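Local structure of beta-galactosidase (Bacillus circulans, 4MAD) at residues 539-547 with 559-567; 349-357 with 524-532. The protein probably hydrolyses terminal non-reducing beta-D-galactose residues of beta-D-galactosides, as a family 35 glycoside hydrolase. One frame throughout, in Å; residues are numbered along the deposited sequence.

Contact 1 (539-547 with 559-567); sequences VVFVNGHHL and LYVPAPFLQ
Leu547 packs against Leu559, Val561 and Phe565. Its CB lies 3.9 Å from Leu559 CD1, and that same methyl also meets Val540 CG2, so Leu559 bridges two neighbouring strands of the hairpin. CG stands anti to the carbonyl carbon (chi1 -63°), and its methyls meet different partners: CD1 packs on Val561 CG2 at 3.9 Å, while CD2 comes to the edge of the Phe565 ring, near its plane, with 3.7 Å to Phe565 CD2. CD2 also touches Tyr560 O. The carbonyls of Leu547 and Tyr560 are both acceptors, and water 1 supplies the protons, donating to Leu547 O (3.0 Å) and to Tyr560 O (2.8 Å).

Phe565, on a short 3-10 segment, presents one face to His545. The two rings form an offset stack, nearly parallel with planes at 4° and centroids 4.0 Å apart. The offset brings His545 CB over the middle of the phenyl face in a CH-pi contact, while Phe565 CD1 sits over the imidazole. Pro562 CG lies over the rim of the opposite phenyl face, so the ring is held between proline and histidine. Farther along, Val542 CG1 reaches Leu566 CD2 at 3.9 Å.

The hairpin turns tightly through a type I' beta turn from Val542 to His545, closed by reciprocal backbone bonds between those two residues. Ile530 of strand 528-531 adds to the apolar cluster around Val540, Leu547 and Val561. Strands 545-551 and 558-561, the outermost strands of one antiparallel sheet, face each other across this apolar layer, consistent with the folded-over beta-sandwich of a galactose-binding domain.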
# COMPACT_ATOMS: atom_id res chain seq x y z
N VAL A 539 -12.21 10.77 -0.88
CA VAL A 539 -10.83 11.02 -1.20
C VAL A 539 -10.58 12.52 -1.40
O VAL A 539 -11.48 13.26 -1.58
CB VAL A 539 -10.39 10.27 -2.44
CG1 VAL A 539 -10.45 8.79 -2.22
CG2 VAL A 539 -11.21 10.66 -3.61
N VAL A 540 -9.32 12.91 -1.37
CA VAL A 540 -8.95 14.28 -1.59
C VAL A 540 -7.77 14.44 -2.56
O VAL A 540 -6.87 13.68 -2.52
CB VAL A 540 -8.63 14.92 -0.24
CG1 VAL A 540 -8.31 16.35 -0.40
CG2 VAL A 540 -9.82 14.75 0.63
N PHE A 541 -7.82 15.49 -3.36
CA PHE A 541 -6.78 15.84 -4.31
C PHE A 541 -6.24 17.22 -3.97
O PHE A 541 -6.98 18.07 -3.67
CB PHE A 541 -7.29 15.80 -5.78
CG PHE A 541 -7.86 14.47 -6.17
CD1 PHE A 541 -7.12 13.57 -6.87
CD2 PHE A 541 -9.12 14.11 -5.77
CE1 PHE A 541 -7.64 12.35 -7.18
CE2 PHE A 541 -9.62 12.89 -6.10
CZ PHE A 541 -8.88 12.03 -6.77
N VAL A 542 -4.94 17.39 -4.00
CA VAL A 542 -4.36 18.71 -3.81
C VAL A 542 -3.50 19.02 -5.02
O VAL A 542 -2.64 18.31 -5.32
CB VAL A 542 -3.55 18.75 -2.52
CG1 VAL A 542 -2.74 20.03 -2.38
CG2 VAL A 542 -4.46 18.51 -1.36
N ASN A 543 -3.87 20.00 -5.79
CA ASN A 543 -3.16 20.27 -7.00
C ASN A 543 -3.04 19.01 -7.85
O ASN A 543 -2.08 18.82 -8.52
CB ASN A 543 -1.80 20.91 -6.74
CG ASN A 543 -1.93 22.27 -6.07
OD1 ASN A 543 -1.30 22.51 -5.11
ND2 ASN A 543 -2.80 23.08 -6.53
N GLY A 544 -4.07 18.18 -7.82
CA GLY A 544 -4.08 16.97 -8.61
C GLY A 544 -3.44 15.77 -7.96
O GLY A 544 -3.53 14.70 -8.46
N HIS A 545 -2.86 15.99 -6.80
CA HIS A 545 -2.19 14.95 -6.08
C HIS A 545 -3.20 14.23 -5.20
O HIS A 545 -3.79 14.81 -4.38
CB HIS A 545 -1.12 15.52 -5.22
CG HIS A 545 0.01 16.14 -5.97
ND1 HIS A 545 0.95 15.40 -6.62
CD2 HIS A 545 0.33 17.42 -6.16
CE1 HIS A 545 1.82 16.21 -7.18
NE2 HIS A 545 1.45 17.44 -6.93
N HIS A 546 -3.31 12.94 -5.40
CA HIS A 546 -4.31 12.15 -4.71
C HIS A 546 -3.76 11.76 -3.33
O HIS A 546 -2.89 10.99 -3.24
CB HIS A 546 -4.64 10.88 -5.51
CG HIS A 546 -5.71 10.04 -4.90
ND1 HIS A 546 -6.41 9.09 -5.59
CD2 HIS A 546 -6.24 10.07 -3.67
CE1 HIS A 546 -7.31 8.54 -4.80
NE2 HIS A 546 -7.23 9.13 -3.63
N LEU A 547 -4.30 12.37 -2.30
CA LEU A 547 -3.86 12.16 -0.95
C LEU A 547 -4.11 10.78 -0.39
O LEU A 547 -3.47 10.38 0.51
CB LEU A 547 -4.48 13.16 -0.01
CG LEU A 547 -4.15 14.63 -0.20
CD1 LEU A 547 -4.72 15.43 0.88
CD2 LEU A 547 -2.70 14.91 -0.39
N LEU A 559 -5.65 13.75 6.73
CA LEU A 559 -4.82 13.34 5.64
C LEU A 559 -3.59 14.25 5.59
O LEU A 559 -3.74 15.38 5.52
CB LEU A 559 -5.53 13.40 4.28
CG LEU A 559 -6.53 12.32 3.90
CD1 LEU A 559 -7.31 12.56 2.62
CD2 LEU A 559 -5.93 10.99 3.94
N TYR A 560 -2.42 13.65 5.54
CA TYR A 560 -1.17 14.35 5.42
C TYR A 560 -1.01 14.91 4.04
O TYR A 560 -1.18 14.25 3.09
CB TYR A 560 -0.02 13.43 5.80
CG TYR A 560 1.40 13.78 5.43
CD1 TYR A 560 1.98 14.94 5.82
CD2 TYR A 560 2.15 12.90 4.74
CE1 TYR A 560 3.24 15.21 5.50
CE2 TYR A 560 3.40 13.15 4.40
CZ TYR A 560 3.96 14.32 4.80
OH TYR A 560 5.22 14.56 4.45
N VAL A 561 -0.65 16.17 4.01
CA VAL A 561 -0.29 16.87 2.83
C VAL A 561 1.19 17.27 2.84
O VAL A 561 1.55 18.19 3.47
CB VAL A 561 -1.10 18.16 2.74
CG1 VAL A 561 -0.84 18.84 1.45
CG2 VAL A 561 -2.53 17.92 2.96
N PRO A 562 2.01 16.58 2.10
CA PRO A 562 3.40 16.97 1.98
C PRO A 562 3.55 18.34 1.32
O PRO A 562 2.88 18.62 0.40
CB PRO A 562 3.97 15.89 1.06
CG PRO A 562 3.08 14.81 1.14
CD PRO A 562 1.75 15.36 1.37
N ALA A 563 4.53 19.10 1.75
CA ALA A 563 4.66 20.43 1.21
C ALA A 563 4.81 20.46 -0.31
O ALA A 563 4.33 21.36 -0.93
CB ALA A 563 5.79 21.11 1.83
N PRO A 564 5.46 19.48 -0.90
CA PRO A 564 5.71 19.50 -2.35
C PRO A 564 4.46 19.48 -3.20
O PRO A 564 4.51 19.85 -4.32
CB PRO A 564 6.52 18.27 -2.56
CG PRO A 564 7.33 18.18 -1.33
CD PRO A 564 6.37 18.54 -0.25
N PHE A 565 3.38 18.98 -2.64
CA PHE A 565 2.09 18.99 -3.24
C PHE A 565 1.51 20.42 -3.39
O PHE A 565 0.69 20.66 -4.20
CB PHE A 565 1.16 18.10 -2.45
CG PHE A 565 1.39 16.60 -2.64
CD1 PHE A 565 2.39 16.11 -3.42
CD2 PHE A 565 0.58 15.70 -2.01
CE1 PHE A 565 2.57 14.79 -3.55
CE2 PHE A 565 0.75 14.40 -2.16
CZ PHE A 565 1.76 13.94 -2.92
N LEU A 566 1.91 21.30 -2.49
CA LEU A 566 1.54 22.70 -2.44
C LEU A 566 2.45 23.66 -3.26
O LEU A 566 3.54 23.34 -3.61
CB LEU A 566 1.51 23.19 -1.00
CG LEU A 566 0.50 22.57 -0.03
CD1 LEU A 566 0.66 22.98 1.39
CD2 LEU A 566 -0.85 22.82 -0.50
N GLN A 567 1.90 24.83 -3.54
CA GLN A 567 2.62 25.90 -4.19
C GLN A 567 2.22 27.23 -3.62
O GLN A 567 1.17 27.40 -3.06
CB GLN A 567 2.41 25.88 -5.68
CG GLN A 567 1.05 26.24 -6.14
CD GLN A 567 0.84 25.85 -7.58
OE1 GLN A 567 1.00 24.70 -7.93
NE2 GLN A 567 0.51 26.78 -8.40
O HOH W 1 -2.22 11.61 2.92

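Contact 2 (349-357 with 524-532); sequences APIPKRLFG and KAADTFIDL
Lys353 and Asp527 meet through both backbone and side chain. Lys353 NZ makes a salt bridge to Asp527 OD2 at 3.1 Å, approaching on the anti side and 19° out of the carboxylate plane. The lysine chain bends at chi2 and chi4, which also brings NZ to Ile351 O, 2.8 Å away and above that carbonyl's plane. The other carboxylate oxygen, Asp527 OD1, is taken by Tyr47 OH and Ala563 N, so both oxygens have partners.

The backbones are joined by a single beta bridge. Arg354 N donates to Asp527 O (3.0 Å). The second bond of the bridge, from Asp527 N to Pro352 O, is weak at 3.3 Å, and water 2 links the same two atoms. Arg354 NH1 turns back to Lys353 O, while Arg354 CG rests on Ala526 CB at 3.5 Å. Thr528 OG1 bonds to Val588 O, with Arg354 O also near. Beside it, the Phe356 ring points its edge at Lys524 O and Ala526 O.

Segment 349-357 lies in the loop after helix 327-339 and leads into strand 357-366, passing helix 48-58 at Ile351 and meeting residues 524-529, which run into strand 528-531; that strand pairs with strands 584-588 and 558-561.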
# COMPACT_ATOMS: atom_id res chain seq x y z
N ALA A 349 17.45 19.77 10.27
CA ALA A 349 16.49 20.70 10.85
C ALA A 349 15.10 20.15 10.65
O ALA A 349 14.80 19.74 9.57
CB ALA A 349 16.57 22.01 10.16
N PRO A 350 14.24 20.24 11.63
CA PRO A 350 12.91 19.68 11.44
C PRO A 350 12.13 20.36 10.32
O PRO A 350 12.31 21.50 10.07
CB PRO A 350 12.24 19.95 12.77
CG PRO A 350 13.28 20.00 13.72
CD PRO A 350 14.46 20.59 13.03
N ILE A 351 11.27 19.63 9.65
CA ILE A 351 10.49 20.16 8.55
C ILE A 351 9.25 20.83 9.12
O ILE A 351 8.49 20.24 9.79
CB ILE A 351 10.12 19.08 7.56
CG1 ILE A 351 11.38 18.58 6.90
CG2 ILE A 351 9.24 19.60 6.55
CD1 ILE A 351 11.23 17.32 6.15
N PRO A 352 9.08 22.09 8.82
CA PRO A 352 8.00 22.82 9.44
C PRO A 352 6.62 22.28 9.08
O PRO A 352 6.42 21.85 8.01
CB PRO A 352 8.16 24.21 8.87
CG PRO A 352 9.54 24.33 8.57
CD PRO A 352 10.00 22.99 8.13
N LYS A 353 5.73 22.31 10.05
CA LYS A 353 4.31 22.04 9.87
C LYS A 353 3.50 23.32 10.14
O LYS A 353 3.78 24.00 11.03
CB LYS A 353 3.87 20.95 10.81
CG LYS A 353 4.22 19.57 10.29
CD LYS A 353 5.14 18.84 11.13
CE LYS A 353 5.87 17.64 10.40
NZ LYS A 353 6.84 18.00 9.25
N ARG A 354 2.49 23.60 9.33
CA ARG A 354 1.66 24.80 9.46
C ARG A 354 0.20 24.47 9.43
O ARG A 354 -0.18 23.49 8.84
CB ARG A 354 1.98 25.78 8.37
CG ARG A 354 3.39 26.29 8.42
CD ARG A 354 3.60 27.10 9.66
NE ARG A 354 4.91 27.71 9.71
CZ ARG A 354 5.89 27.25 10.45
NH1 ARG A 354 5.70 26.21 11.17
NH2 ARG A 354 7.06 27.84 10.43
N LEU A 355 -0.62 25.25 10.09
CA LEU A 355 -2.04 25.24 9.87
C LEU A 355 -2.31 26.21 8.75
O LEU A 355 -1.66 27.19 8.66
CB LEU A 355 -2.85 25.77 11.02
CG LEU A 355 -2.83 25.31 12.43
CD1 LEU A 355 -1.78 26.01 13.12
CD2 LEU A 355 -4.10 25.61 13.04
N PHE A 356 -3.28 25.93 7.91
CA PHE A 356 -3.68 26.86 6.90
C PHE A 356 -5.13 27.30 7.01
O PHE A 356 -5.57 28.07 6.25
CB PHE A 356 -3.38 26.34 5.52
CG PHE A 356 -1.92 26.33 5.17
CD1 PHE A 356 -1.31 27.44 4.65
CD2 PHE A 356 -1.19 25.20 5.25
CE1 PHE A 356 -0.03 27.40 4.30
CE2 PHE A 356 0.10 25.17 4.90
CZ PHE A 356 0.69 26.26 4.42
N GLY A 357 -5.85 26.75 7.97
CA GLY A 357 -7.15 27.21 8.30
C GLY A 357 -8.24 26.69 7.40
O GLY A 357 -8.02 25.79 6.65
N LYS A 524 3.69 30.42 2.08
CA LYS A 524 4.83 29.58 1.81
C LYS A 524 4.45 28.12 2.04
O LYS A 524 3.90 27.83 3.04
CB LYS A 524 5.91 29.93 2.79
CG LYS A 524 7.15 29.15 2.66
CD LYS A 524 8.00 29.46 3.81
CE LYS A 524 9.36 28.94 3.64
NZ LYS A 524 10.12 29.33 4.79
N ALA A 525 4.77 27.24 1.14
CA ALA A 525 4.39 25.85 1.30
C ALA A 525 5.01 25.21 2.55
O ALA A 525 6.14 25.44 2.83
CB ALA A 525 4.78 25.12 0.14
N ALA A 526 4.25 24.45 3.30
CA ALA A 526 4.77 23.75 4.45
C ALA A 526 3.94 22.48 4.64
O ALA A 526 2.88 22.42 4.13
CB ALA A 526 4.66 24.57 5.63
N ASP A 527 4.42 21.50 5.37
CA ASP A 527 3.65 20.30 5.58
C ASP A 527 2.41 20.65 6.35
O ASP A 527 2.41 21.53 7.10
CB ASP A 527 4.41 19.24 6.37
CG ASP A 527 5.49 18.56 5.58
OD1 ASP A 527 5.61 18.74 4.39
OD2 ASP A 527 6.23 17.85 6.22
N THR A 528 1.34 19.95 6.09
CA THR A 528 0.08 20.23 6.72
C THR A 528 -0.84 19.02 6.69
O THR A 528 -0.52 18.06 6.07
CB THR A 528 -0.63 21.47 6.13
OG1 THR A 528 -1.73 21.84 6.92
CG2 THR A 528 -1.09 21.20 4.76
N PHE A 529 -1.96 19.12 7.38
CA PHE A 529 -2.90 18.03 7.47
C PHE A 529 -4.32 18.51 7.30
O PHE A 529 -4.68 19.49 7.84
CB PHE A 529 -2.76 17.31 8.78
CG PHE A 529 -1.34 16.93 9.13
CD1 PHE A 529 -0.85 15.67 8.90
CD2 PHE A 529 -0.47 17.84 9.70
CE1 PHE A 529 0.40 15.34 9.20
CE2 PHE A 529 0.79 17.47 10.02
CZ PHE A 529 1.22 16.22 9.74
N ILE A 530 -5.10 17.79 6.52
CA ILE A 530 -6.49 18.11 6.33
C ILE A 530 -7.40 17.34 7.29
O ILE A 530 -7.42 16.17 7.28
CB ILE A 530 -6.95 17.79 4.89
CG1 ILE A 530 -6.09 18.48 3.86
CG2 ILE A 530 -8.33 18.23 4.70
CD1 ILE A 530 -6.51 18.25 2.44
N ASP A 531 -8.17 18.05 8.09
CA ASP A 531 -9.04 17.46 9.07
C ASP A 531 -10.38 17.16 8.45
O ASP A 531 -11.06 18.04 8.08
CB ASP A 531 -9.29 18.43 10.20
CG ASP A 531 -10.40 18.00 11.11
OD1 ASP A 531 -10.74 16.85 11.17
OD2 ASP A 531 -10.94 18.87 11.77
N LEU A 532 -10.68 15.89 8.31
CA LEU A 532 -11.83 15.43 7.59
C LEU A 532 -12.88 14.79 8.48
O LEU A 532 -13.73 14.11 8.00
CB LEU A 532 -11.42 14.44 6.54
CG LEU A 532 -10.63 15.07 5.41
CD1 LEU A 532 -9.51 14.30 4.91
CD2 LEU A 532 -11.50 15.61 4.34
O HOH W 2 7.48 22.47 5.65

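The centres of contacts 1 and 2 are about 11 Å apart, and the two touch directly. Strands 528-531 and 558-561 are neighbours in one antiparallel sheet, where Val561 N probably bonds to Thr528 O at 2.8 Å. Leu566 CD1 of contact 1 packs on Ala526 O of contact 2 at 3.6 Å, and Leu559 CD1 touches Leu532 CD1 at the same distance. Contact 1 is mostly buried within the galactose-binding domain; contact 2 brings in the linker that follows helix 327-339, beyond the barrel strands. Both lie away from the predicted catalytic glutamates Glu171 and Glu247 and from the two pockets holding 2-(2-methoxyethoxy)ethanol.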